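Local coordinates for protein lipase aflb (Neosartorya fumigata, PDB 6IDY) that probably hydrolyses the ester bonds of lipids such as triacylglycerols, as expected of a fungal lipase with an alpha/beta-hydrolase fold, at residues 169-180 and 407-418; 313-321 and 356-364. All coordinates share one frame; numbering follows the deposited sequence.

Segments 169-180 and 313-321 follow the parallel strands 161-166 and 310-314 of the central mixed sheet, so both contacts lie beyond the C-terminal ends of strands, their centres about 15 Å apart. Along the chain the order is 169-180, 313-321, 356-364, 407-418, so contact 2 falls wholly within the span that contact 1 closes. Contact 1 joins the first of these regions to helices 405-412 and 414-424, contact 2 the second to the loop before helix 368-379. They touch where Glu412 OE2 meets Thr360 OG1 at 2.8 Å, a probable hydrogen bond. Contact 2 holds the probable catalytic histidine, His361, whose NE2 is bonded to Ser233 OG, and contact 1 packs beside it.

Contact 1 of 2, residues 169-180 and 407-418; sequences TATPAGTTYYFN and DLLGTEGLLLIA
The ring of Phe179 lies flat on the helix carrying Gly410. Gly410 CA sits 3.4 Å from the centroid of the Phe179 ring and 5° off its normal, a CH-pi contact; glycine suits the place because its bare CA lets the ring come down flat on the backbone. The opposite face of Phe179 is covered by the edge of the preceding residue's ring, Tyr178 CD2, so the phenyl group is held between its own chain and the helix. Beside it, Asn180 ND2 donates to Thr411 OG1 at 3.0 Å (154°), with the hydroxyl in the plane of the amide. That hydroxyl in turn donates to Asp407 O, one turn back, which Thr411 N reaches from the other face of the carbonyl; a small side chain that both accepts and donates suits this spot. Asp407 OD2 accepts from Gly404 N, while OD1 makes a salt bridge with Lys183.

Segment 169-180 follows strand 161-166 of the alpha/beta-hydrolase sheet, in the region where such enzymes commonly form part of the oxyanion hole. Helix 173-178 and the 414-418 part of helix 414-424 run nearly antiparallel, their short-segment axes 10.8 Å apart, and leucine and isoleucine branches meet threonine methyls and a proline ring. Leu414, with CG anti to its carbonyl carbon (chi1 -63°), spreads its fork against the backbone of helix 173-178, CD1 and CD2 both reaching Thr176 CA, while its CD2 slides past the methyl of Thr175 at 3.7 Å. The same methyl, Thr175 CG2, meets Ile417 CD1 at 3.7 Å; the other branch of Ile417, CG2, touches Pro172 CD. At the far end small residues let the backbones approach: Ala170 CB lies 3.9 Å from Ala418 CB, and Ala418 CA makes a CH...O contact with Ala170 O.

Contact 2 of 2, residues 313-321 and 356-364; sequences IYSTFDEIV and GGVYTHEGV
His361 and Asp318 lie side by side and point the same way, the imidazole and carboxylate planes turned 59° apart. His361 ND1 donates to Asp318 OD2 at 2.7 Å and 169°; the oxygen lies in the ring plane and is met on its syn side. With CG anti to the backbone N (chi1 -177°), the histidine swings its ring beside the carboxylate. The other oxygen of Asp318, OD1, accepts from Ile320 N and Val321 N in an Asx turn and Asx motif; aspartate's short carboxylate can serve all three donors at once. Ile320 covers one face of the imidazole, its CB 3.9 Å from the ring centroid, and Val321 CG2 approaches obliquely at CE1. Beyond the ring, His361 NE2 is bonded to Ser233 OG, an Asp-His-Ser relay consistent with the catalytic triad of an alpha/beta-hydrolase lipase.

Glutamate's longer chain lets Glu319 bend back at chi2, its OE1 taking His361 N with the syn lone pair at 2.9 Å. Glu319 OE2 lies 2.7 Å from Glu362 OE1, close enough that one acid probably holds a proton; the carboxylate planes are nearly perpendicular, and Glu412 also lies close to Glu362. At the other end Val358 CG2 stands 4.1 Å over the centre of the Phe317 ring, and Ser315 OG donates to a lone pair of Tyr359 O at 2.7 Å. Val364 packs CG1 on Ile313 CG2 and CG2 on Ser315 CB.

Segment 313-321 begins at the end of strand 310-314; helix 346-349 borders Ser315 and Phe317, helix 81-90 covers Glu319 and Ile320, and helix 368-379 backs Ile313 and Val364.

Contact 1 of 2, residues 169-180 and 407-418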
loop_
_atom_site.group_PDB
_atom_site.type_symbol
_atom_site.label_atom_id
_atom_site.label_comp_id
_atom_site.label_asym_id
_atom_site.label_seq_id
_atom_site.Cartn_x
_atom_site.Cartn_y
_atom_site.Cartn_z
ATOM N N THR A 169 2.347 4.077 2.077
ATOM C CA THR A 169 3.226 5.109 2.623
ATOM C C THR A 169 4.704 4.755 2.527
ATOM O O THR A 169 5.100 3.625 2.853
ATOM C CB THR A 169 2.821 5.413 4.069
ATOM O OG1 THR A 169 1.456 5.825 4.100
ATOM C CG2 THR A 169 3.698 6.466 4.716
ATOM N N ALA A 170 5.510 5.743 2.064
ATOM C CA ALA A 170 6.972 5.719 1.991
ATOM C C ALA A 170 7.572 4.585 1.150
ATOM O O ALA A 170 8.792 4.402 1.159
ATOM C CB ALA A 170 7.540 5.688 3.404
ATOM N N THR A 171 6.733 3.824 0.433
ATOM C CA THR A 171 7.223 2.669 -0.316
ATOM C C THR A 171 6.791 2.727 -1.781
ATOM O O THR A 171 5.591 2.800 -2.049
ATOM C CB THR A 171 6.834 1.349 0.392
ATOM O OG1 THR A 171 6.732 1.556 1.806
ATOM C CG2 THR A 171 7.838 0.231 0.127
ATOM N N PRO A 172 7.755 2.734 -2.735
ATOM C CA PRO A 172 7.380 2.780 -4.163
ATOM C C PRO A 172 6.597 1.541 -4.583
ATOM O O PRO A 172 6.857 0.455 -4.076
ATOM C CB PRO A 172 8.729 2.853 -4.897
ATOM C CG PRO A 172 9.729 3.218 -3.869
ATOM C CD PRO A 172 9.221 2.667 -2.576
ATOM N N ALA A 173 5.657 1.713 -5.516
ATOM C CA ALA A 173 4.798 0.654 -6.043
ATOM C C ALA A 173 5.560 -0.500 -6.656
ATOM O O ALA A 173 5.270 -1.653 -6.335
ATOM C CB ALA A 173 3.830 1.230 -7.062
ATOM N N GLY A 174 6.518 -0.177 -7.527
ATOM C CA GLY A 174 7.326 -1.147 -8.252
ATOM C C GLY A 174 7.931 -2.213 -7.375
ATOM O O GLY A 174 7.689 -3.401 -7.599
ATOM N N THR A 175 8.687 -1.793 -6.343
ATOM C CA THR A 175 9.313 -2.724 -5.407
ATOM C C THR A 175 8.261 -3.425 -4.544
ATOM O O THR A 175 8.346 -4.645 -4.390
ATOM C CB THR A 175 10.439 -2.060 -4.598
ATOM O OG1 THR A 175 11.443 -1.620 -5.512
ATOM C CG2 THR A 175 11.085 -3.023 -3.620
ATOM N N THR A 176 7.278 -2.668 -4.007
ATOM C CA THR A 176 6.183 -3.184 -3.177
ATOM C C THR A 176 5.488 -4.394 -3.796
ATOM O O THR A 176 5.394 -5.450 -3.163
ATOM C CB THR A 176 5.158 -2.079 -2.894
ATOM O OG1 THR A 176 5.799 -1.064 -2.138
ATOM C CG2 THR A 176 3.893 -2.587 -2.154
ATOM N N TYR A 177 5.026 -4.233 -5.034
ATOM C CA TYR A 177 4.246 -5.252 -5.719
ATOM C C TYR A 177 5.065 -6.324 -6.424
ATOM O O TYR A 177 4.513 -7.366 -6.755
ATOM C CB TYR A 177 3.255 -4.579 -6.661
ATOM C CG TYR A 177 2.165 -3.886 -5.873
ATOM C CD1 TYR A 177 1.245 -4.618 -5.127
ATOM C CD2 TYR A 177 2.089 -2.497 -5.824
ATOM C CE1 TYR A 177 0.260 -3.988 -4.370
ATOM C CE2 TYR A 177 1.097 -1.854 -5.079
ATOM C CZ TYR A 177 0.176 -2.608 -4.367
ATOM O OH TYR A 177 -0.832 -2.004 -3.666
ATOM N N TYR A 178 6.378 -6.115 -6.581
ATOM C CA TYR A 178 7.290 -7.092 -7.176
ATOM C C TYR A 178 7.203 -8.419 -6.390
ATOM O O TYR A 178 7.185 -9.490 -6.995
ATOM C CB TYR A 178 8.731 -6.531 -7.163
ATOM C CG TYR A 178 9.790 -7.471 -7.693
ATOM C CD1 TYR A 178 10.130 -7.480 -9.042
ATOM C CD2 TYR A 178 10.492 -8.316 -6.837
ATOM C CE1 TYR A 178 11.118 -8.334 -9.534
ATOM C CE2 TYR A 178 11.482 -9.175 -7.316
ATOM C CZ TYR A 178 11.785 -9.186 -8.668
ATOM O OH TYR A 178 12.765 -10.023 -9.142
ATOM N N PHE A 179 7.102 -8.327 -5.049
ATOM C CA PHE A 179 7.046 -9.464 -4.136
ATOM C C PHE A 179 5.629 -9.942 -3.773
ATOM O O PHE A 179 5.483 -10.762 -2.859
ATOM C CB PHE A 179 7.846 -9.141 -2.865
ATOM C CG PHE A 179 9.325 -8.927 -3.081
ATOM C CD1 PHE A 179 10.164 -9.996 -3.379
ATOM C CD2 PHE A 179 9.889 -7.664 -2.936
ATOM C CE1 PHE A 179 11.535 -9.804 -3.557
ATOM C CE2 PHE A 179 11.264 -7.475 -3.096
ATOM C CZ PHE A 179 12.077 -8.548 -3.398
ATOM N N ASN A 180 4.588 -9.458 -4.474
ATOM C CA ASN A 180 3.235 -9.909 -4.162
ATOM C C ASN A 180 2.253 -9.711 -5.323
ATOM O O ASN A 180 2.361 -10.424 -6.315
ATOM C CB ASN A 180 2.705 -9.310 -2.837
ATOM C CG ASN A 180 3.035 -7.859 -2.645
ATOM O OD1 ASN A 180 2.359 -6.984 -3.177
ATOM N ND2 ASN A 180 4.070 -7.577 -1.873
ATOM N N ASP A 407 9.042 -13.992 -1.694
ATOM C CA ASP A 407 7.931 -13.039 -1.761
ATOM C C ASP A 407 7.562 -12.560 -0.352
ATOM O O ASP A 407 7.404 -11.359 -0.154
ATOM C CB ASP A 407 6.733 -13.669 -2.478
ATOM C CG ASP A 407 7.024 -14.028 -3.924
ATOM O OD1 ASP A 407 7.461 -13.137 -4.679
ATOM O OD2 ASP A 407 6.799 -15.195 -4.301
ATOM N N LEU A 408 7.495 -13.491 0.632
ATOM C CA LEU A 408 7.236 -13.198 2.044
ATOM C C LEU A 408 8.373 -12.297 2.574
ATOM O O LEU A 408 8.099 -11.239 3.143
ATOM C CB LEU A 408 7.186 -14.523 2.857
ATOM C CG LEU A 408 6.584 -14.519 4.287
ATOM C CD1 LEU A 408 6.388 -15.920 4.770
ATOM C CD2 LEU A 408 7.475 -13.808 5.300
ATOM N N LEU A 409 9.640 -12.723 2.375
ATOM C CA LEU A 409 10.829 -11.995 2.842
ATOM C C LEU A 409 10.976 -10.617 2.216
ATOM O O LEU A 409 11.230 -9.650 2.930
ATOM C CB LEU A 409 12.118 -12.819 2.670
ATOM C CG LEU A 409 12.116 -14.262 3.216
ATOM C CD1 LEU A 409 13.417 -14.979 2.880
ATOM C CD2 LEU A 409 11.841 -14.306 4.713
ATOM N N GLY A 410 10.793 -10.542 0.901
ATOM C CA GLY A 410 10.878 -9.303 0.140
ATOM C C GLY A 410 9.838 -8.281 0.552
ATOM O O GLY A 410 10.159 -7.095 0.671
ATOM N N THR A 411 8.588 -8.734 0.788
ATOM C CA THR A 411 7.479 -7.880 1.253
ATOM C C THR A 411 7.817 -7.288 2.631
ATOM O O THR A 411 7.559 -6.118 2.877
ATOM C CB THR A 411 6.157 -8.657 1.245
ATOM O OG1 THR A 411 5.890 -9.102 -0.086
ATOM C CG2 THR A 411 4.974 -7.835 1.761
ATOM N N GLU A 412 8.406 -8.094 3.515
ATOM C CA GLU A 412 8.829 -7.654 4.844
ATOM C C GLU A 412 9.975 -6.639 4.756
ATOM O O GLU A 412 9.982 -5.658 5.504
ATOM C CB GLU A 412 9.219 -8.866 5.724
ATOM C CG GLU A 412 8.013 -9.606 6.293
ATOM C CD GLU A 412 7.002 -8.744 7.030
ATOM O OE1 GLU A 412 7.424 -7.769 7.688
ATOM O OE2 GLU A 412 5.789 -9.041 6.958
ATOM N N GLY A 413 10.887 -6.860 3.804
ATOM C CA GLY A 413 12.028 -5.992 3.535
ATOM C C GLY A 413 11.669 -4.579 3.103
ATOM O O GLY A 413 12.524 -3.694 3.159
ATOM N N LEU A 414 10.399 -4.347 2.683
ATOM C CA LEU A 414 9.872 -3.040 2.263
ATOM C C LEU A 414 9.947 -1.983 3.363
ATOM O O LEU A 414 10.033 -0.789 3.060
ATOM C CB LEU A 414 8.413 -3.153 1.795
ATOM C CG LEU A 414 8.122 -4.018 0.580
ATOM C CD1 LEU A 414 6.612 -4.136 0.370
ATOM C CD2 LEU A 414 8.844 -3.502 -0.665
ATOM N N LEU A 415 9.885 -2.420 4.634
ATOM C CA LEU A 415 9.963 -1.552 5.805
ATOM C C LEU A 415 11.280 -0.803 5.848
ATOM O O LEU A 415 11.324 0.319 6.352
ATOM C CB LEU A 415 9.777 -2.361 7.097
ATOM C CG LEU A 415 8.387 -2.960 7.322
ATOM C CD1 LEU A 415 8.403 -3.881 8.498
ATOM C CD2 LEU A 415 7.328 -1.884 7.506
ATOM N N LEU A 416 12.345 -1.414 5.291
ATOM C CA LEU A 416 13.680 -0.817 5.221
ATOM C C LEU A 416 13.686 0.356 4.246
ATOM O O LEU A 416 14.301 1.383 4.521
ATOM C CB LEU A 416 14.731 -1.868 4.839
ATOM C CG LEU A 416 14.779 -3.138 5.708
ATOM C CD1 LEU A 416 15.673 -4.189 5.071
ATOM C CD2 LEU A 416 15.261 -2.833 7.136
ATOM N N ILE A 417 12.959 0.223 3.130
ATOM C CA ILE A 417 12.812 1.297 2.146
ATOM C C ILE A 417 11.936 2.405 2.755
ATOM O O ILE A 417 12.299 3.586 2.683
ATOM C CB ILE A 417 12.251 0.766 0.798
ATOM C CG1 ILE A 417 13.283 -0.139 0.102
ATOM C CG2 ILE A 417 11.825 1.926 -0.113
ATOM C CD1 ILE A 417 12.721 -0.955 -1.053
ATOM N N ALA A 418 10.810 2.007 3.389
ATOM C CA ALA A 418 9.890 2.943 4.035
ATOM C C ALA A 418 10.622 3.829 5.054
ATOM O O ALA A 418 10.418 5.045 5.045
ATOM C CB ALA A 418 8.724 2.204 4.681
#

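Contact 2 of 2, residues 313-321 and 356-364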
loop_
_atom_site.group_PDB
_atom_site.type_symbol
_atom_site.label_atom_id
_atom_site.label_comp_id
_atom_site.label_asym_id
_atom_site.label_seq_id
_atom_site.Cartn_x
_atom_site.Cartn_y
_atom_site.Cartn_z
ATOM N N ILE A 313 -9.371 -5.767 3.309
ATOM C CA ILE A 313 -8.718 -6.936 3.907
ATOM C C ILE A 313 -7.685 -6.434 4.897
ATOM O O ILE A 313 -6.798 -5.660 4.531
ATOM C CB ILE A 313 -8.138 -7.935 2.854
ATOM C CG1 ILE A 313 -9.134 -8.180 1.674
ATOM C CG2 ILE A 313 -7.760 -9.256 3.539
ATOM C CD1 ILE A 313 -8.539 -8.609 0.374
ATOM N N TYR A 314 -7.818 -6.846 6.161
ATOM C CA TYR A 314 -6.968 -6.326 7.235
ATOM C C TYR A 314 -6.742 -7.314 8.357
ATOM O O TYR A 314 -7.515 -8.259 8.517
ATOM C CB TYR A 314 -7.571 -5.007 7.777
ATOM C CG TYR A 314 -9.000 -5.147 8.259
ATOM C CD1 TYR A 314 -10.064 -5.190 7.354
ATOM C CD2 TYR A 314 -9.297 -5.184 9.616
ATOM C CE1 TYR A 314 -11.385 -5.288 7.794
ATOM C CE2 TYR A 314 -10.612 -5.278 10.068
ATOM C CZ TYR A 314 -11.652 -5.335 9.153
ATOM O OH TYR A 314 -12.940 -5.459 9.605
ATOM N N SER A 315 -5.712 -7.044 9.179
ATOM C CA SER A 315 -5.271 -7.923 10.253
ATOM C C SER A 315 -5.132 -7.239 11.613
ATOM O O SER A 315 -4.672 -6.100 11.685
ATOM C CB SER A 315 -3.928 -8.537 9.859
ATOM O OG SER A 315 -3.344 -9.344 10.868
ATOM N N THR A 316 -5.432 -7.983 12.693
ATOM C CA THR A 316 -5.262 -7.554 14.091
ATOM C C THR A 316 -3.774 -7.232 14.355
ATOM O O THR A 316 -3.464 -6.297 15.095
ATOM C CB THR A 316 -5.744 -8.686 15.033
ATOM O OG1 THR A 316 -7.161 -8.780 14.943
ATOM C CG2 THR A 316 -5.353 -8.467 16.514
ATOM N N PHE A 317 -2.868 -8.000 13.723
ATOM C CA PHE A 317 -1.421 -7.895 13.921
ATOM C C PHE A 317 -0.765 -6.789 13.095
ATOM O O PHE A 317 0.460 -6.761 12.956
ATOM C CB PHE A 317 -0.759 -9.265 13.712
ATOM C CG PHE A 317 -1.308 -10.277 14.695
ATOM C CD1 PHE A 317 -0.940 -10.238 16.037
ATOM C CD2 PHE A 317 -2.237 -11.227 14.292
ATOM C CE1 PHE A 317 -1.487 -11.135 16.954
ATOM C CE2 PHE A 317 -2.770 -12.142 15.206
ATOM C CZ PHE A 317 -2.396 -12.087 16.531
ATOM N N ASP A 318 -1.576 -5.824 12.623
ATOM C CA ASP A 318 -1.095 -4.648 11.897
ATOM C C ASP A 318 -0.302 -3.781 12.902
ATOM O O ASP A 318 -0.867 -3.314 13.887
ATOM C CB ASP A 318 -2.292 -3.859 11.329
ATOM C CG ASP A 318 -1.918 -2.819 10.298
ATOM O OD1 ASP A 318 -0.995 -2.017 10.568
ATOM O OD2 ASP A 318 -2.558 -2.788 9.235
ATOM N N GLU A 319 1.007 -3.606 12.663
ATOM C CA GLU A 319 1.915 -2.851 13.540
ATOM C C GLU A 319 1.950 -1.342 13.238
ATOM O O GLU A 319 2.634 -0.588 13.933
ATOM C CB GLU A 319 3.333 -3.477 13.487
ATOM C CG GLU A 319 4.196 -3.054 12.301
ATOM C CD GLU A 319 3.922 -3.652 10.932
ATOM O OE1 GLU A 319 2.881 -4.324 10.739
ATOM O OE2 GLU A 319 4.766 -3.438 10.036
ATOM N N ILE A 320 1.235 -0.913 12.193
ATOM C CA ILE A 320 1.204 0.477 11.724
ATOM C C ILE A 320 -0.115 1.154 12.061
ATOM O O ILE A 320 -0.127 2.292 12.530
ATOM C CB ILE A 320 1.448 0.530 10.175
ATOM C CG1 ILE A 320 2.737 -0.232 9.728
ATOM C CG2 ILE A 320 1.419 1.966 9.644
ATOM C CD1 ILE A 320 4.038 0.239 10.205
ATOM N N VAL A 321 -1.217 0.470 11.750
ATOM C CA VAL A 321 -2.576 0.979 11.897
ATOM C C VAL A 321 -3.301 0.269 13.013
ATOM O O VAL A 321 -3.320 -0.959 13.057
ATOM C CB VAL A 321 -3.360 0.885 10.552
ATOM C CG1 VAL A 321 -4.765 1.482 10.670
ATOM C CG2 VAL A 321 -2.587 1.536 9.403
ATOM N N GLY A 356 -5.170 -16.942 9.491
ATOM C CA GLY A 356 -5.600 -15.989 10.508
ATOM C C GLY A 356 -4.515 -15.711 11.536
ATOM O O GLY A 356 -4.799 -15.183 12.612
ATOM N N GLY A 357 -3.273 -16.065 11.198
ATOM C CA GLY A 357 -2.110 -15.895 12.061
ATOM C C GLY A 357 -1.532 -14.493 12.078
ATOM O O GLY A 357 -2.239 -13.515 11.809
ATOM N N VAL A 358 -0.230 -14.397 12.403
ATOM C CA VAL A 358 0.483 -13.123 12.528
ATOM C C VAL A 358 0.824 -12.544 11.149
ATOM O O VAL A 358 1.872 -12.851 10.572
ATOM C CB VAL A 358 1.713 -13.218 13.490
ATOM C CG1 VAL A 358 2.407 -11.865 13.648
ATOM C CG2 VAL A 358 1.298 -13.758 14.858
ATOM N N TYR A 359 -0.091 -11.718 10.621
ATOM C CA TYR A 359 0.087 -11.024 9.355
ATOM C C TYR A 359 0.163 -9.554 9.632
ATOM O O TYR A 359 -0.796 -8.946 10.102
ATOM C CB TYR A 359 -1.001 -11.370 8.323
ATOM C CG TYR A 359 -0.869 -12.791 7.833
ATOM C CD1 TYR A 359 -1.457 -13.845 8.529
ATOM C CD2 TYR A 359 -0.095 -13.097 6.714
ATOM C CE1 TYR A 359 -1.298 -15.164 8.113
ATOM C CE2 TYR A 359 0.060 -14.414 6.280
ATOM C CZ TYR A 359 -0.556 -15.441 6.978
ATOM O OH TYR A 359 -0.415 -16.742 6.586
ATOM N N THR A 360 1.333 -8.988 9.369
ATOM C CA THR A 360 1.639 -7.577 9.593
ATOM C C THR A 360 0.872 -6.687 8.591
ATOM O O THR A 360 0.140 -7.194 7.736
ATOM C CB THR A 360 3.147 -7.387 9.445
ATOM O OG1 THR A 360 3.522 -7.882 8.161
ATOM C CG2 THR A 360 3.954 -8.105 10.529
ATOM N N HIS A 361 1.054 -5.365 8.699
ATOM C CA HIS A 361 0.462 -4.367 7.809
ATOM C C HIS A 361 0.845 -4.725 6.366
ATOM O O HIS A 361 -0.029 -4.811 5.503
ATOM C CB HIS A 361 1.010 -2.988 8.197
ATOM C CG HIS A 361 0.454 -1.844 7.413
ATOM N ND1 HIS A 361 -0.859 -1.432 7.565
ATOM C CD2 HIS A 361 1.077 -1.010 6.554
ATOM C CE1 HIS A 361 -0.998 -0.386 6.769
ATOM N NE2 HIS A 361 0.142 -0.090 6.152
ATOM N N GLU A 362 2.149 -4.990 6.135
ATOM C CA GLU A 362 2.732 -5.424 4.857
ATOM C C GLU A 362 2.401 -6.891 4.570
ATOM O O GLU A 362 2.176 -7.239 3.418
ATOM C CB GLU A 362 4.261 -5.154 4.791
ATOM C CG GLU A 362 5.144 -5.859 5.830
ATOM C CD GLU A 362 5.132 -5.339 7.261
ATOM O OE1 GLU A 362 4.460 -4.319 7.524
ATOM O OE2 GLU A 362 5.787 -5.963 8.127
ATOM N N GLY A 363 2.323 -7.709 5.622
ATOM C CA GLY A 363 2.027 -9.141 5.555
ATOM C C GLY A 363 0.719 -9.533 4.905
ATOM O O GLY A 363 0.621 -10.624 4.344
ATOM N N VAL A 364 -0.298 -8.652 4.952
ATOM C CA VAL A 364 -1.596 -8.934 4.316
ATOM C C VAL A 364 -1.411 -9.078 2.774
ATOM O O VAL A 364 -2.149 -9.837 2.141
ATOM C CB VAL A 364 -2.727 -7.943 4.742
ATOM C CG1 VAL A 364 -4.093 -8.390 4.206
ATOM C CG2 VAL A 364 -2.796 -7.807 6.259
#